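Local atomic coordinates of putative alpha-galactosidase (PDB entry 4NZJ), a protein that probably hydrolyses terminal, non-reducing alpha-D-galactose residues from alpha-D-galactosides, as a glycoside hydrolase of family 27. Residues V89-I92 with G93-L97; I21-Y24 with P25-F29. All blocks are in the same frame, centred on the assembly; numbering follows the deposited sequence.

Contact 1. Residues V89-I92 with G93-L97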
loop_
_atom_site.group_PDB
_atom_site.type_symbol
_atom_site.label_atom_id
_atom_site.label_comp_id
_atom_site.label_asym_id
_atom_site.label_seq_id
_atom_site.Cartn_x
_atom_site.Cartn_y
_atom_site.Cartn_z
ATOM N N VAL A 89 -15.440 5.545 8.330
ATOM C CA VAL A 89 -15.589 6.956 8.004
ATOM C C VAL A 89 -15.326 7.129 6.514
ATOM O O VAL A 89 -14.282 6.711 6.007
ATOM C CB VAL A 89 -14.636 7.842 8.831
ATOM C CG1 VAL A 89 -14.684 9.290 8.352
ATOM C CG2 VAL A 89 -15.007 7.756 10.303
ATOM N N ILE A 90 -16.293 7.720 5.814
ATOM C CA ILE A 90 -16.131 8.047 4.402
ATOM C C ILE A 90 -15.961 9.555 4.285
ATOM O O ILE A 90 -16.839 10.310 4.689
ATOM C CB ILE A 90 -17.343 7.587 3.569
ATOM C CG1 ILE A 90 -17.481 6.063 3.662
ATOM C CG2 ILE A 90 -17.194 8.026 2.114
ATOM C CD1 ILE A 90 -18.733 5.502 3.019
ATOM N N ARG A 91 -14.824 9.985 3.742
ATOM C CA ARG A 91 -14.561 11.404 3.549
ATOM C C ARG A 91 -14.671 11.719 2.074
ATOM O O ARG A 91 -13.902 11.201 1.256
ATOM C CB ARG A 91 -13.173 11.798 4.065
ATOM C CG ARG A 91 -12.825 13.268 3.809
ATOM C CD ARG A 91 -11.587 13.684 4.584
ATOM N NE ARG A 91 -11.785 13.454 6.010
ATOM C CZ ARG A 91 -10.814 13.246 6.898
ATOM N NH1 ARG A 91 -9.537 13.258 6.531
ATOM N NH2 ARG A 91 -11.126 13.029 8.168
ATOM N N ILE A 92 -15.650 12.555 1.736
ATOM C CA ILE A 92 -15.808 13.041 0.380
ATOM C C ILE A 92 -15.221 14.444 0.334
ATOM O O ILE A 92 -15.650 15.331 1.067
ATOM C CB ILE A 92 -17.286 13.035 -0.057
ATOM C CG1 ILE A 92 -17.871 11.619 0.069
ATOM C CG2 ILE A 92 -17.430 13.552 -1.483
ATOM C CD1 ILE A 92 -17.168 10.554 -0.749
ATOM N N GLY A 93 -14.216 14.625 -0.516
ATOM C CA GLY A 93 -13.468 15.877 -0.569
ATOM C C GLY A 93 -12.322 15.742 -1.546
ATOM O O GLY A 93 -12.441 15.040 -2.541
ATOM N N ASP A 94 -11.203 16.402 -1.266
ATOM C CA ASP A 94 -10.070 16.361 -2.187
ATOM C C ASP A 94 -8.924 15.494 -1.667
ATOM O O ASP A 94 -7.782 15.649 -2.102
ATOM C CB ASP A 94 -9.591 17.783 -2.516
ATOM C CG ASP A 94 -9.053 18.527 -1.310
ATOM O OD1 ASP A 94 -9.128 18.001 -0.178
ATOM O OD2 ASP A 94 -8.556 19.658 -1.502
ATOM N N GLU A 95 -9.248 14.550 -0.781
ATOM C CA GLU A 95 -8.251 13.710 -0.117
ATOM C C GLU A 95 -8.424 12.237 -0.489
ATOM O O GLU A 95 -9.412 11.612 -0.102
ATOM C CB GLU A 95 -8.373 13.884 1.398
ATOM C CG GLU A 95 -8.143 15.313 1.873
ATOM C CD GLU A 95 -8.675 15.567 3.274
ATOM O OE1 GLU A 95 -8.308 14.826 4.204
ATOM O OE2 GLU A 95 -9.470 16.517 3.446
ATOM N N LEU A 96 -7.480 11.685 -1.247
ATOM C CA LEU A 96 -7.448 10.242 -1.520
ATOM C C LEU A 96 -6.381 9.572 -0.660
ATOM O O LEU A 96 -5.545 10.255 -0.077
ATOM C CB LEU A 96 -7.153 9.975 -3.000
ATOM C CG LEU A 96 -8.065 10.655 -4.018
ATOM C CD1 LEU A 96 -7.726 10.191 -5.427
ATOM C CD2 LEU A 96 -9.527 10.387 -3.704
ATOM N N LEU A 97 -6.405 8.243 -0.588
ATOM C CA LEU A 97 -5.439 7.470 0.211
ATOM C C LEU A 97 -5.240 8.029 1.617
ATOM O O LEU A 97 -4.123 8.387 2.017
ATOM C CB LEU A 97 -4.094 7.356 -0.511
ATOM C CG LEU A 97 -4.094 6.657 -1.869
ATOM C CD1 LEU A 97 -2.661 6.458 -2.354
ATOM C CD2 LEU A 97 -4.863 5.343 -1.822
HETATM O O HOH W 1 -11.666 13.093 0.431
#
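R91 and E95 reach over the same side of the bend in which strand 82-92 ends and join in a salt bridge. Both are long, flexible chains, suited to spanning the mouth of a bend whose backbone limbs have moved apart. With CG of R91 anti to its own N (chi1 177°), the arginine first runs out straight, then bends at chi3, so that CD and NH1 both face the glutamate. E95 comes with its carboxylate turned 48° from the guanidinium plane. NH1 donates to OE1 from the syn side of the carboxylate at 3.1 Å, but the N-H...O angle is only 144° and the carboxylate oxygen stands somewhat out of the guanidinium plane: one bent bond, not a flat two-pronged pairing. CD of R91 lies alongside the carboxylate, 3.5 Å from OE1 of E95. Beneath this bridge G93, having no side chain, carries the chain round the corner. A water spans the limbs there, donating to O of R91 at 3.0 Å and accepting from N of E95 at 3.1 Å, a link between two limbs of the bend too far apart to bond directly. I92, itself buried, turns its branched side chain the other way, onto N23 and P25. The guanidinium has a second acidic partner, since NE is bridged to D70 on the neighbouring strand 69-79. With D70 on NE and E95 on NH1, the two acids probably offset the positive charge of the arginine and fix the orientation of its guanidinium, which ties the chain leaving the Ig-like sheet back to that sheet.

Contact 2. Residues I21-Y24 with P25-F29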
loop_
_atom_site.group_PDB
_atom_site.type_symbol
_atom_site.label_atom_id
_atom_site.label_comp_id
_atom_site.label_asym_id
_atom_site.label_seq_id
_atom_site.Cartn_x
_atom_site.Cartn_y
_atom_site.Cartn_z
ATOM N N ILE A 21 -11.858 6.001 4.457
ATOM C CA ILE A 21 -11.679 5.975 3.008
ATOM C C ILE A 21 -12.077 7.332 2.423
ATOM O O ILE A 21 -13.117 7.886 2.788
ATOM C CB ILE A 21 -12.493 4.820 2.364
ATOM C CG1 ILE A 21 -12.205 4.695 0.860
ATOM C CG2 ILE A 21 -13.988 5.001 2.590
ATOM C CD1 ILE A 21 -10.882 4.045 0.538
ATOM N N GLY A 22 -11.242 7.850 1.524
ATOM C CA GLY A 22 -11.475 9.129 0.876
ATOM C C GLY A 22 -11.795 8.956 -0.594
ATOM O O GLY A 22 -11.288 8.043 -1.251
ATOM N N ASN A 23 -12.648 9.839 -1.107
ATOM C CA ASN A 23 -13.002 9.861 -2.522
ATOM C C ASN A 23 -13.416 11.280 -2.923
ATOM O O ASN A 23 -13.903 12.036 -2.088
ATOM C CB ASN A 23 -14.148 8.877 -2.784
ATOM C CG ASN A 23 -14.194 8.382 -4.221
ATOM O OD1 ASN A 23 -15.220 8.495 -4.900
ATOM N ND2 ASN A 23 -13.098 7.816 -4.684
ATOM N N TYR A 24 -13.208 11.646 -4.187
ATOM C CA TYR A 24 -13.672 12.944 -4.684
ATOM C C TYR A 24 -15.186 12.934 -4.879
ATOM O O TYR A 24 -15.760 11.904 -5.248
ATOM C CB TYR A 24 -13.029 13.323 -6.026
ATOM C CG TYR A 24 -11.515 13.412 -6.073
ATOM C CD1 TYR A 24 -10.764 13.730 -4.949
ATOM C CD2 TYR A 24 -10.839 13.216 -7.275
ATOM C CE1 TYR A 24 -9.380 13.821 -5.012
ATOM C CE2 TYR A 24 -9.461 13.303 -7.348
ATOM C CZ TYR A 24 -8.737 13.608 -6.214
ATOM O OH TYR A 24 -7.361 13.689 -6.279
ATOM N N PRO A 25 -15.839 14.090 -4.667
ATOM C CA PRO A 25 -17.271 14.169 -4.967
ATOM C C PRO A 25 -17.551 13.959 -6.456
ATOM O O PRO A 25 -16.720 14.296 -7.296
ATOM C CB PRO A 25 -17.650 15.592 -4.532
ATOM C CG PRO A 25 -16.374 16.353 -4.530
ATOM C CD PRO A 25 -15.305 15.374 -4.174
ATOM N N SER A 26 -18.710 13.384 -6.771
ATOM C CA SER A 26 -19.134 13.185 -8.154
ATOM C C SER A 26 -18.189 12.310 -8.982
ATOM O O SER A 26 -18.073 12.487 -10.199
ATOM C CB SER A 26 -19.361 14.536 -8.841
ATOM O OG SER A 26 -20.337 15.274 -8.134
ATOM N N THR A 27 -17.526 11.361 -8.320
ATOM C CA THR A 27 -16.749 10.332 -8.997
ATOM C C THR A 27 -17.193 8.965 -8.491
ATOM O O THR A 27 -17.750 8.864 -7.392
ATOM C CB THR A 27 -15.237 10.487 -8.757
ATOM O OG1 THR A 27 -14.927 10.195 -7.390
ATOM C CG2 THR A 27 -14.776 11.895 -9.116
ATOM N N PRO A 28 -16.979 7.912 -9.294
ATOM C CA PRO A 28 -17.357 6.582 -8.826
ATOM C C PRO A 28 -16.642 6.173 -7.548
ATOM O O PRO A 28 -15.452 6.468 -7.367
ATOM C CB PRO A 28 -16.966 5.677 -9.994
ATOM C CG PRO A 28 -17.074 6.566 -11.191
ATOM C CD PRO A 28 -16.571 7.892 -10.709
ATOM N N PHE A 29 -17.387 5.501 -6.675
ATOM C CA PHE A 29 -16.911 5.044 -5.384
ATOM C C PHE A 29 -17.072 3.529 -5.350
ATOM O O PHE A 29 -18.145 3.017 -5.665
ATOM C CB PHE A 29 -17.760 5.686 -4.281
ATOM C CG PHE A 29 -17.360 5.298 -2.885
ATOM C CD1 PHE A 29 -17.725 4.064 -2.353
ATOM C CD2 PHE A 29 -16.664 6.188 -2.079
ATOM C CE1 PHE A 29 -17.372 3.709 -1.065
ATOM C CE2 PHE A 29 -16.313 5.841 -0.785
ATOM C CZ PHE A 29 -16.667 4.599 -0.281
#
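Y24 and T27 are the ends of a type II turn, and a side-chain bond closes it: OG1 of T27 donates to O of Y24 at 2.9 Å, from above the carbonyl plane by 36°. Threonine suits the place because its two branches do different work. A chi1 of 69° sets the hydroxyl between the backbone N and carbonyl carbon, facing the tyrosine carbonyl, while CG2 of T27 rests 3.8 Å from CB of Y24. The same hydroxyl is hydrogen-bonded to OG of S248, which also bonds N of Y24, so a single serine from the barrel domain grips both ends of the turn. Farther in lies the apolar part. The F29 ring offers its edge to the opposing strand, with CD2 of F29 at 3.7 Å from CB of N23 and CZ of F29 at 3.9 Å from CG2 of I21; I90 of strand 82-92 packs against the same ring. Here the chain passes from one sheet to the other of the N-terminal Ig-like domain: strand 20-23 edges the mixed sheet, strand 28-36 belongs to the antiparallel one, and I21, N23 and F29 pack in the space between. The Y24 ring swings away from the turn to a cation-pi contact with R243 and to L96, joining this domain to its neighbour. P25, whose fixed phi of -63° fits the second position of the turn, is partly exposed, yet I92 of strand 82-92 still packs against it. The solvent side belongs to S26 at the third position, which points its side chain outward into the open.

Overall arrangement
The two contacts lie side by side, their centres 7 Å apart, at one end of the Ig-like domain. Strands 20-23 and 82-92 are parallel neighbours in the mixed sheet, and the backbone joins them: N of R91 probably bonds to O of I21 at 2.9 Å, and N of I21 to O of V89 at 3.0 Å. Past the strand ends the bends still touch, with O of G93 3.2 Å from CD1 of Y24. In contact 2 the chain crosses to the other sheet of the domain; in contact 1 it leaves for the barrel, whose first strand is 102-105. Both meet that barrel domain, through S248 and R243 for 21-29 and through S313 and W315 for 93-97.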